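Side-chain contacts in HTH-type transcriptional regulator ascG (Escherichia coli, PDB 3BRQ), which represses transcription of the cryptic asc operon as a sequence-specific DNA-binding regulator of the LacI family: residues Q71-L74 with D75-C78; R86-V90 with D91-D95; I104-N108 with R109-K113; E257-Q260 with E261-G264. All blocks are in the same frame, centred on the assembly; numbering follows the deposited sequence.

Contact 1 of 4, residues Q71-L74 with D75-C78; sequences QYLL and DLRC
The ring of Tyr72 carries a methyl group of Leu76 over one face: Leu76 CD1 stands 3.9 Å from the centroid of the Tyr72 ring, displaced toward the CE2-CZ side of the rim, a CH-pi contact. At the ring's outer end the Tyr72 hydroxyl is hydrogen-bonded to Thr21 of the second subunit; the ring thus has a methyl over one face and a bond to the other chain at its hydroxyl. The amide of Gln71 and the carboxylate of Asp75 make the other flat pair, their planes 44° apart. Gln71 NE2 donates to Asp75 OD1 at 2.9 Å; the acceptor lies in the plane of the amide, whereas the amide nitrogen comes from above the carboxylate plane. A bend at chi2 (59°) folds the Gln71 chain so that NE2 arrives at Asp75 one turn later. Just after these pairs helix 63-75 ends in a Schellman motif. Arg77, with positive phi, is its C' residue: Cys78 N bonds to Leu73 O at 3.1 Å, and Arg77 N reaches Leu74 O at 2.6 Å from well above the carbonyl plane. The reversal sets Cys78 SG 3.9 Å from Leu73 CB, and both residues also touch Leu55 of strand 53-60. A water donates to Leu74 O and, at 2.6 Å, to Cys78 O, while Leu73 and Leu76 pack on Leu55 of the second subunit.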
loop_
_atom_site.group_PDB
_atom_site.type_symbol
_atom_site.label_atom_id
_atom_site.label_comp_id
_atom_site.label_asym_id
_atom_site.label_seq_id
_atom_site.Cartn_x
_atom_site.Cartn_y
_atom_site.Cartn_z
ATOM N N GLN B 71 1.664 -24.551 8.215
ATOM C CA GLN B 71 2.519 -25.549 8.884
ATOM C C GLN B 71 3.864 -25.039 9.318
ATOM O O GLN B 71 4.342 -25.420 10.386
ATOM C CB GLN B 71 2.761 -26.756 7.992
ATOM C CG GLN B 71 3.320 -27.935 8.777
ATOM C CD GLN B 71 2.380 -28.383 9.907
ATOM O OE1 GLN B 71 1.206 -28.677 9.662
ATOM N NE2 GLN B 71 2.902 -28.448 11.143
ATOM N N TYR B 72 4.511 -24.257 8.459
ATOM C CA TYR B 72 5.761 -23.617 8.811
ATOM C C TYR B 72 5.597 -22.869 10.117
ATOM O O TYR B 72 6.385 -23.058 11.032
ATOM C CB TYR B 72 6.228 -22.681 7.698
ATOM C CG TYR B 72 7.524 -21.937 7.978
ATOM C CD1 TYR B 72 8.723 -22.630 8.223
ATOM C CD2 TYR B 72 7.555 -20.550 8.012
ATOM C CE1 TYR B 72 9.923 -21.944 8.484
ATOM C CE2 TYR B 72 8.769 -19.853 8.275
ATOM C CZ TYR B 72 9.941 -20.568 8.507
ATOM O OH TYR B 72 11.144 -19.896 8.784
ATOM N N LEU B 73 4.597 -22.008 10.216
ATOM C CA LEU B 73 4.433 -21.206 11.436
ATOM C C LEU B 73 4.164 -22.008 12.685
ATOM O O LEU B 73 4.686 -21.688 13.743
ATOM C CB LEU B 73 3.370 -20.105 11.284
ATOM C CG LEU B 73 3.681 -18.893 10.406
ATOM C CD1 LEU B 73 2.472 -17.983 10.392
ATOM C CD2 LEU B 73 4.947 -18.105 10.874
ATOM N N LEU B 74 3.372 -23.052 12.557
ATOM C CA LEU B 74 3.177 -23.975 13.667
ATOM C C LEU B 74 4.476 -24.660 14.149
ATOM O O LEU B 74 4.713 -24.803 15.372
ATOM C CB LEU B 74 2.151 -25.022 13.256
ATOM C CG LEU B 74 0.829 -24.332 13.011
ATOM C CD1 LEU B 74 -0.228 -25.405 12.673
ATOM C CD2 LEU B 74 0.426 -23.483 14.276
ATOM N N ASP B 75 5.343 -25.009 13.187
ATOM C CA ASP B 75 6.590 -25.673 13.478
ATOM C C ASP B 75 7.551 -24.626 14.053
ATOM O O ASP B 75 8.636 -24.975 14.542
ATOM C CB ASP B 75 7.181 -26.225 12.191
ATOM C CG ASP B 75 6.392 -27.398 11.642
ATOM O OD1 ASP B 75 5.512 -27.888 12.345
ATOM O OD2 ASP B 75 6.656 -27.835 10.519
ATOM N N LEU B 76 7.194 -23.354 13.962
ATOM C CA LEU B 76 7.967 -22.347 14.701
ATOM C C LEU B 76 7.313 -22.133 16.071
ATOM O O LEU B 76 7.754 -21.289 16.844
ATOM C CB LEU B 76 8.068 -21.052 13.913
ATOM C CG LEU B 76 8.749 -21.201 12.550
ATOM C CD1 LEU B 76 8.713 -19.853 11.835
ATOM C CD2 LEU B 76 10.173 -21.722 12.722
ATOM N N ARG B 77 6.303 -22.942 16.377
ATOM C CA ARG B 77 5.544 -22.818 17.625
ATOM C C ARG B 77 4.802 -21.488 17.773
ATOM O O ARG B 77 4.739 -20.934 18.868
ATOM C CB ARG B 77 6.403 -23.067 18.887
ATOM C CG ARG B 77 5.667 -23.891 19.962
ATOM C CD ARG B 77 6.287 -23.760 21.373
ATOM N NE ARG B 77 7.716 -24.048 21.405
ATOM C CZ ARG B 77 8.337 -24.719 22.387
ATOM N NH1 ARG B 77 7.644 -25.213 23.422
ATOM N NH2 ARG B 77 9.656 -24.908 22.331
ATOM N N CYS B 78 4.221 -20.989 16.688
ATOM C CA CYS B 78 3.091 -20.065 16.829
ATOM C C CYS B 78 1.938 -20.728 17.571
ATOM O O CYS B 78 1.573 -21.872 17.296
ATOM C CB CYS B 78 2.602 -19.546 15.478
ATOM S SG CYS B 78 3.813 -18.466 14.743
HETATM O O HOH W 1 2.394 -24.344 17.644
#

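Contact 2 of 4, residues R86-V90 with D91-D95; sequences RFLSV and DEIDD. With SO4 (sulfate ion), chain F.
A capping box opens the helix 90-98, with Ser89 as N-cap and Glu92 three residues on, each side chain serving the other's backbone. Ser89 OG accepts from Glu92 N at 3.0 Å; its chi1 of 68° puts the hydroxyl between the backbone N and the carbonyl carbon, turned back to the first turn. In return Ser89 N donates to Glu92 OE1 at 2.9 Å, almost perfectly straight at 178°, using the anti lone pair of that oxygen. A weak bond from Ser89 OG, and a water that donates to Glu92 OE1 at 2.5 Å while also holding Phe87 O, add two further partners to this carboxylate oxygen. The other oxygen, OE2, forms a salt bridge with Arg67 of helix 63-75, which probably helps to keep the glutamate ionised and in place. Such a box gives an acceptor to an amide of the first helical turn, and here it fixes the start of the helix that follows strand 80-84 in the Rossmann-like N-terminal subdomain. Beside the cap, Leu88 CB packs on Ile93 CG1 at 3.8 Å, while Leu88 CD2 lies against Glu92 CB, the two side chains crossing at about a right angle. At the start of the loop, Arg86 instead grips a sulfate ion, probably from the crystallisation liquor: NE donates to sulfate O2 at 3.1 Å, and NH2 to sulfate O3 at 2.9 Å. Tyr84, Ser151, Thr153 and the backbone N of Gly33 also bind this anion.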
loop_
_atom_site.group_PDB
_atom_site.type_symbol
_atom_site.label_atom_id
_atom_site.label_comp_id
_atom_site.label_asym_id
_atom_site.label_seq_id
_atom_site.Cartn_x
_atom_site.Cartn_y
_atom_site.Cartn_z
ATOM N N ARG B 86 -5.743 -16.324 -0.648
ATOM C CA ARG B 86 -6.392 -16.096 -1.921
ATOM C C ARG B 86 -6.797 -17.458 -2.459
ATOM O O ARG B 86 -7.940 -17.607 -2.915
ATOM C CB ARG B 86 -5.475 -15.406 -2.966
ATOM C CG ARG B 86 -6.179 -15.275 -4.337
ATOM C CD ARG B 86 -5.608 -14.261 -5.264
ATOM N NE ARG B 86 -5.831 -12.865 -4.829
ATOM C CZ ARG B 86 -5.332 -11.851 -5.505
ATOM N NH1 ARG B 86 -4.659 -12.151 -6.615
ATOM N NH2 ARG B 86 -5.510 -10.567 -5.115
ATOM N N PHE B 87 -5.893 -18.450 -2.409
ATOM C CA PHE B 87 -6.074 -19.685 -3.209
ATOM C C PHE B 87 -6.771 -20.882 -2.533
ATOM O O PHE B 87 -7.472 -21.652 -3.221
ATOM C CB PHE B 87 -4.747 -20.114 -3.871
ATOM C CG PHE B 87 -4.175 -19.065 -4.792
ATOM C CD1 PHE B 87 -4.634 -18.957 -6.127
ATOM C CD2 PHE B 87 -3.253 -18.140 -4.316
ATOM C CE1 PHE B 87 -4.139 -17.979 -6.971
ATOM C CE2 PHE B 87 -2.743 -17.133 -5.158
ATOM C CZ PHE B 87 -3.166 -17.030 -6.459
ATOM N N LEU B 88 -6.552 -21.105 -1.236
ATOM C CA LEU B 88 -7.147 -22.277 -0.578
ATOM C C LEU B 88 -8.665 -22.258 -0.706
ATOM O O LEU B 88 -9.254 -21.210 -0.552
ATOM C CB LEU B 88 -6.755 -22.376 0.883
ATOM C CG LEU B 88 -5.312 -22.820 1.199
ATOM C CD1 LEU B 88 -4.895 -22.321 2.602
ATOM C CD2 LEU B 88 -5.183 -24.335 1.126
ATOM N N SER B 89 -9.277 -23.397 -1.017
ATOM C CA SER B 89 -10.738 -23.473 -1.061
ATOM C C SER B 89 -11.240 -23.456 0.372
ATOM O O SER B 89 -10.527 -23.814 1.308
ATOM C CB SER B 89 -11.183 -24.757 -1.722
ATOM O OG SER B 89 -10.851 -25.825 -0.888
ATOM N N VAL B 90 -12.466 -23.004 0.563
ATOM C CA VAL B 90 -13.173 -23.152 1.867
ATOM C C VAL B 90 -12.979 -24.519 2.568
ATOM O O VAL B 90 -12.584 -24.593 3.754
ATOM C CB VAL B 90 -14.668 -22.723 1.685
ATOM C CG1 VAL B 90 -15.633 -23.441 2.620
ATOM C CG2 VAL B 90 -14.747 -21.206 1.856
ATOM N N ASP B 91 -13.241 -25.594 1.824
ATOM C CA ASP B 91 -13.080 -26.928 2.330
ATOM C C ASP B 91 -11.657 -27.219 2.733
ATOM O O ASP B 91 -11.455 -27.870 3.732
ATOM C CB ASP B 91 -13.530 -27.967 1.301
ATOM C CG ASP B 91 -15.020 -27.906 1.053
ATOM O OD1 ASP B 91 -15.752 -27.531 1.991
ATOM O OD2 ASP B 91 -15.462 -28.244 -0.067
ATOM N N GLU B 92 -10.683 -26.785 1.936
ATOM C CA GLU B 92 -9.274 -26.941 2.359
ATOM C C GLU B 92 -9.012 -26.237 3.685
ATOM O O GLU B 92 -8.339 -26.776 4.556
ATOM C CB GLU B 92 -8.319 -26.432 1.295
ATOM C CG GLU B 92 -8.218 -27.393 0.120
ATOM C CD GLU B 92 -7.386 -26.845 -1.053
ATOM O OE1 GLU B 92 -7.649 -25.734 -1.557
ATOM O OE2 GLU B 92 -6.456 -27.557 -1.468
ATOM N N ILE B 93 -9.558 -25.037 3.846
ATOM C CA ILE B 93 -9.424 -24.312 5.099
ATOM C C ILE B 93 -10.108 -25.079 6.255
ATOM O O ILE B 93 -9.502 -25.242 7.307
ATOM C CB ILE B 93 -9.882 -22.836 4.970
ATOM C CG1 ILE B 93 -9.063 -22.118 3.851
ATOM C CG2 ILE B 93 -9.667 -22.103 6.320
ATOM C CD1 ILE B 93 -9.810 -20.964 3.055
ATOM N N ASP B 94 -11.323 -25.623 6.039
ATOM C CA ASP B 94 -11.981 -26.385 7.092
ATOM C C ASP B 94 -11.103 -27.598 7.497
ATOM O O ASP B 94 -10.984 -27.943 8.677
ATOM C CB ASP B 94 -13.395 -26.853 6.649
ATOM C CG ASP B 94 -14.483 -25.786 6.873
ATOM O OD1 ASP B 94 -14.505 -25.158 7.958
ATOM O OD2 ASP B 94 -15.341 -25.595 5.961
ATOM N N ASP B 95 -10.469 -28.231 6.515
ATOM C CA ASP B 95 -9.658 -29.415 6.811
ATOM C C ASP B 95 -8.446 -29.017 7.625
ATOM O O ASP B 95 -8.073 -29.701 8.584
ATOM C CB ASP B 95 -9.224 -30.103 5.524
ATOM C CG ASP B 95 -10.352 -30.921 4.873
ATOM O OD1 ASP B 95 -11.376 -31.182 5.516
ATOM O OD2 ASP B 95 -10.178 -31.308 3.697
HETATM S S SO4 F . -8.221 -11.278 -2.367
HETATM O O1 SO4 F . -9.607 -11.610 -2.305
HETATM O O2 SO4 F . -7.418 -12.518 -2.194
HETATM O O3 SO4 F . -7.927 -10.491 -3.536
HETATM O O4 SO4 F . -7.988 -10.313 -1.298
HETATM O O HOH W 2 -7.437 -24.693 -3.835
#

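Contact 3 of 4, residues I104-N108 with R109-K113; sequences IMVLN and RRLRK
The apolar part of the contact joins Val106 to Leu111 and Arg109. Val106 CG1 meets Leu111 CG at 3.7 Å, with both leucine methyls close behind, CD1 at 3.9 Å and CD2 at 4.0 Å from the same Val106 CG1. The second valine methyl, CG2, rests 3.9 Å from Arg109 CG, against the aliphatic part of the arginine. A chi1 of 64° sets CG1 between the valine's backbone N and carbonyl carbon, and it is this rotation that spreads the two methyls over different partners. Leu111 also packs against Ile93 and Ile97 of helix 90-98.

No hydrogen bond joins the two segments; their polar side chains find partners outside. Arg109 folds at chi2 and chi3, which lays its CD 3.2 Å from Asn108 O and curls the chain past that oxygen; Asn108 O stays near the edge of the guanidinium, while NH1 donates to the backbone oxygens of Leu88 and Pro85. Asn108, just after strand 104-107, gives its ND2 to His123 and lies close to a bound sulfate ion. Arg109 O, 3.7 Å from Val106 CG1, is buried beside that methyl and has no partner in the model.

The chemistry implies a turn held by its hydrophobic inner side, while NH1 of the arginine is given to carbonyls of the loop before helix 90-98, which probably ties the two loops at the strand ends together.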
loop_
_atom_site.group_PDB
_atom_site.type_symbol
_atom_site.label_atom_id
_atom_site.label_comp_id
_atom_site.label_asym_id
_atom_site.label_seq_id
_atom_site.Cartn_x
_atom_site.Cartn_y
_atom_site.Cartn_z
ATOM N N ILE B 104 -6.872 -21.570 14.887
ATOM C CA ILE B 104 -6.631 -21.067 13.511
ATOM C C ILE B 104 -7.874 -20.342 13.029
ATOM O O ILE B 104 -8.986 -20.892 13.086
ATOM C CB ILE B 104 -6.248 -22.174 12.488
ATOM C CG1 ILE B 104 -4.993 -22.897 12.957
ATOM C CG2 ILE B 104 -6.025 -21.562 11.042
ATOM C CD1 ILE B 104 -4.681 -24.151 12.187
HETATM N N MSE B 105 -7.716 -19.097 12.600
HETATM C CA MSE B 105 -8.859 -18.374 12.072
HETATM C C MSE B 105 -8.583 -17.838 10.675
HETATM O O MSE B 105 -7.421 -17.556 10.359
HETATM C CB MSE B 105 -9.251 -17.248 13.042
HETATM C CG MSE B 105 -10.011 -17.853 14.270
HETATM SE SE MSE B 105 -10.731 -16.540 15.465
HETATM C CE MSE B 105 -12.188 -15.818 14.459
ATOM N N VAL B 106 -9.646 -17.640 9.888
ATOM C CA VAL B 106 -9.544 -17.220 8.487
ATOM C C VAL B 106 -10.181 -15.840 8.330
ATOM O O VAL B 106 -11.229 -15.566 8.893
ATOM C CB VAL B 106 -10.191 -18.279 7.494
ATOM C CG1 VAL B 106 -11.652 -18.400 7.743
ATOM C CG2 VAL B 106 -9.965 -17.895 6.016
ATOM N N LEU B 107 -9.472 -14.955 7.630
ATOM C CA LEU B 107 -9.927 -13.629 7.235
ATOM C C LEU B 107 -10.349 -13.621 5.749
ATOM O O LEU B 107 -9.602 -14.107 4.873
ATOM C CB LEU B 107 -8.751 -12.634 7.430
ATOM C CG LEU B 107 -9.040 -11.143 7.155
ATOM C CD1 LEU B 107 -9.988 -10.579 8.268
ATOM C CD2 LEU B 107 -7.728 -10.349 7.145
ATOM N N ASN B 108 -11.506 -13.008 5.454
ATOM C CA ASN B 108 -11.927 -12.712 4.067
ATOM C C ASN B 108 -12.578 -13.901 3.358
ATOM O O ASN B 108 -12.806 -13.839 2.139
ATOM C CB ASN B 108 -10.782 -12.130 3.195
ATOM C CG ASN B 108 -11.306 -11.306 1.973
ATOM O OD1 ASN B 108 -10.795 -11.426 0.849
ATOM N ND2 ASN B 108 -12.313 -10.492 2.192
ATOM N N ARG B 109 -12.847 -14.991 4.084
ATOM C CA ARG B 109 -13.501 -16.168 3.480
ATOM C C ARG B 109 -14.504 -16.703 4.515
ATOM O O ARG B 109 -14.213 -16.731 5.720
ATOM C CB ARG B 109 -12.482 -17.274 3.104
ATOM C CG ARG B 109 -11.126 -16.803 2.486
ATOM C CD ARG B 109 -11.216 -16.323 0.985
ATOM N NE ARG B 109 -11.763 -17.439 0.239
ATOM C CZ ARG B 109 -11.029 -18.429 -0.275
ATOM N NH1 ARG B 109 -9.700 -18.339 -0.245
ATOM N NH2 ARG B 109 -11.628 -19.467 -0.905
ATOM N N ARG B 110 -15.682 -17.108 4.060
ATOM C CA ARG B 110 -16.719 -17.660 4.971
ATOM C C ARG B 110 -16.660 -19.181 5.040
ATOM O O ARG B 110 -16.840 -19.834 4.029
ATOM C CB ARG B 110 -18.127 -17.210 4.525
ATOM C CG ARG B 110 -19.234 -17.598 5.551
ATOM C CD ARG B 110 -20.577 -16.921 5.280
ATOM N NE ARG B 110 -20.815 -16.758 3.851
ATOM C CZ ARG B 110 -21.970 -16.378 3.296
ATOM N NH1 ARG B 110 -23.043 -16.110 4.047
ATOM N NH2 ARG B 110 -22.043 -16.266 1.971
ATOM N N LEU B 111 -16.405 -19.751 6.216
ATOM C CA LEU B 111 -16.292 -21.208 6.321
ATOM C C LEU B 111 -17.631 -21.955 6.379
ATOM O O LEU B 111 -18.653 -21.401 6.816
ATOM C CB LEU B 111 -15.392 -21.612 7.504
ATOM C CG LEU B 111 -13.893 -21.270 7.370
ATOM C CD1 LEU B 111 -13.101 -22.000 8.409
ATOM C CD2 LEU B 111 -13.333 -21.578 5.991
ATOM N N ARG B 112 -17.623 -23.209 5.915
ATOM C CA ARG B 112 -18.834 -24.024 5.859
ATOM C C ARG B 112 -19.038 -24.750 7.185
ATOM O O ARG B 112 -20.056 -24.564 7.857
ATOM C CB ARG B 112 -18.744 -25.022 4.688
ATOM C CG ARG B 112 -20.031 -25.839 4.427
ATOM C CD ARG B 112 -19.880 -26.909 3.309
ATOM N NE ARG B 112 -18.923 -26.549 2.252
ATOM C CZ ARG B 112 -19.083 -25.572 1.357
ATOM N NH1 ARG B 112 -20.177 -24.813 1.363
ATOM N NH2 ARG B 112 -18.126 -25.333 0.458
ATOM N N LYS B 113 -18.068 -25.580 7.552
ATOM C CA LYS B 113 -18.066 -26.271 8.838
ATOM C C LYS B 113 -17.678 -25.329 10.007
ATOM O O LYS B 113 -18.524 -25.011 10.834
ATOM C CB LYS B 113 -17.194 -27.522 8.760
ATOM C CG LYS B 113 -17.149 -28.360 10.005
ATOM C CD LYS B 113 -16.133 -29.495 9.817
ATOM C CE LYS B 113 -15.797 -30.168 11.141
ATOM N NZ LYS B 113 -15.542 -29.133 12.209
#

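Contact 4 of 4, residues E257-Q260 with E261-G264; sequences EMIQ and EIIG
Glu261, Gln260 and Ile259 lose the most surface to this contact, though each meets the neighbouring turn largely through its backbone and first carbons. Glu261 CB sits 3.5 Å from Glu257 O and equally near Met258 O, while Glu261 N donates to Glu257 O at 3.0 Å. The acid then departs: with CG anti to the backbone N (chi1 -172°) and a bend at chi2, its carboxylate turns to a salt bridge with Arg265, one turn further on. Gln260 contributes its carbonyl, which accepts from Gly264 N at 2.8 Å, the donor standing 42° out of the carbonyl plane.

Ile259 supplies the apolar side. Its CG2 lies 4.0 Å from Ile263 CG1, the two isoleucines side by side and pointing the same way. Ile262 CG2 is near as well, 3.5 Å from Ile259 O. The i to i+4 bonds are those of any alpha-helix; buried isoleucines, with Ile259 and Ile263 toward helix 36-49 and Ile262 on Met105 and Leu107 of strand 104-107, against exposed Glu257 and Gln260, make it amphipathic, as in the helices flanking the parallel sheet of a periplasmic-binding-protein-like fold.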
loop_
_atom_site.group_PDB
_atom_site.type_symbol
_atom_site.label_atom_id
_atom_site.label_comp_id
_atom_site.label_asym_id
_atom_site.label_seq_id
_atom_site.Cartn_x
_atom_site.Cartn_y
_atom_site.Cartn_z
ATOM N N GLU B 257 -11.909 -2.669 12.139
ATOM C CA GLU B 257 -12.849 -3.495 12.882
ATOM C C GLU B 257 -12.621 -4.949 12.626
ATOM O O GLU B 257 -12.662 -5.765 13.558
ATOM C CB GLU B 257 -14.295 -3.150 12.514
ATOM C CG GLU B 257 -14.767 -1.772 12.987
ATOM C CD GLU B 257 -14.340 -0.586 12.086
ATOM O OE1 GLU B 257 -13.718 -0.762 10.996
ATOM O OE2 GLU B 257 -14.653 0.560 12.499
HETATM N N MSE B 258 -12.424 -5.303 11.357
HETATM C CA MSE B 258 -12.312 -6.712 11.006
HETATM C C MSE B 258 -11.069 -7.347 11.638
HETATM O O MSE B 258 -11.118 -8.503 12.055
HETATM C CB MSE B 258 -12.259 -6.883 9.484
HETATM C CG MSE B 258 -13.666 -6.989 8.860
HETATM SE SE MSE B 258 -13.535 -6.877 6.950
HETATM C CE MSE B 258 -13.223 -8.715 6.686
ATOM N N ILE B 259 -9.985 -6.571 11.705
ATOM C CA ILE B 259 -8.677 -7.048 12.184
ATOM C C ILE B 259 -8.679 -7.196 13.694
ATOM O O ILE B 259 -8.128 -8.160 14.244
ATOM C CB ILE B 259 -7.521 -6.134 11.701
ATOM C CG1 ILE B 259 -7.361 -6.305 10.201
ATOM C CG2 ILE B 259 -6.173 -6.591 12.245
ATOM C CD1 ILE B 259 -7.357 -7.832 9.780
ATOM N N GLN B 260 -9.330 -6.240 14.347
ATOM C CA GLN B 260 -9.459 -6.231 15.787
ATOM C C GLN B 260 -10.340 -7.385 16.227
ATOM O O GLN B 260 -10.068 -8.012 17.259
ATOM C CB GLN B 260 -10.041 -4.916 16.255
ATOM C CG GLN B 260 -9.083 -3.728 16.118
ATOM C CD GLN B 260 -9.758 -2.412 16.479
ATOM O OE1 GLN B 260 -10.963 -2.374 16.719
ATOM N NE2 GLN B 260 -8.976 -1.316 16.515
ATOM N N GLU B 261 -11.364 -7.691 15.445
ATOM C CA GLU B 261 -12.161 -8.898 15.704
ATOM C C GLU B 261 -11.373 -10.197 15.620
ATOM O O GLU B 261 -11.309 -10.941 16.577
ATOM C CB GLU B 261 -13.335 -9.009 14.747
ATOM C CG GLU B 261 -14.262 -10.123 15.128
ATOM C CD GLU B 261 -15.159 -9.742 16.306
ATOM O OE1 GLU B 261 -14.949 -8.679 16.963
ATOM O OE2 GLU B 261 -16.098 -10.505 16.551
ATOM N N ILE B 262 -10.830 -10.519 14.445
ATOM C CA ILE B 262 -10.056 -11.764 14.302
ATOM C C ILE B 262 -8.829 -11.835 15.218
ATOM O O ILE B 262 -8.559 -12.860 15.819
ATOM C CB ILE B 262 -9.658 -12.003 12.796
ATOM C CG1 ILE B 262 -9.370 -13.509 12.558
ATOM C CG2 ILE B 262 -8.514 -11.062 12.382
ATOM C CD1 ILE B 262 -9.254 -13.828 11.072
ATOM N N ILE B 263 -8.062 -10.756 15.361
ATOM C CA ILE B 263 -6.903 -10.868 16.244
ATOM C C ILE B 263 -7.361 -10.937 17.692
ATOM O O ILE B 263 -6.826 -11.708 18.491
ATOM C CB ILE B 263 -5.903 -9.704 16.049
ATOM C CG1 ILE B 263 -5.273 -9.704 14.635
ATOM C CG2 ILE B 263 -4.842 -9.709 17.150
ATOM C CD1 ILE B 263 -4.636 -10.998 14.139
ATOM N N GLY B 264 -8.367 -10.129 18.041
ATOM C CA GLY B 264 -8.890 -10.125 19.418
ATOM C C GLY B 264 -9.430 -11.504 19.803
ATOM O O GLY B 264 -9.124 -12.018 20.898
#

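All four contacts are local and lie in series along the chain, so none nests in or crosses another. Contact 1 ends helix 63-75 and turns the chain toward strand 80-84, beside the second subunit. Contact 2 follows that strand and starts helix 90-98; contact 3 then closes the turn after strand 104-107. These two meet directly, with centres about 8 Å apart: Asp94 OD2 probably accepts from Lys113 N at 3.2 Å. Contact 4, much later in sequence, returns to the same sheet, where Ile259 CD1 packs on Leu107 CD2 of contact 3 at 3.7 Å. Contact 3 thus sits between the helices of contacts 2 and 4.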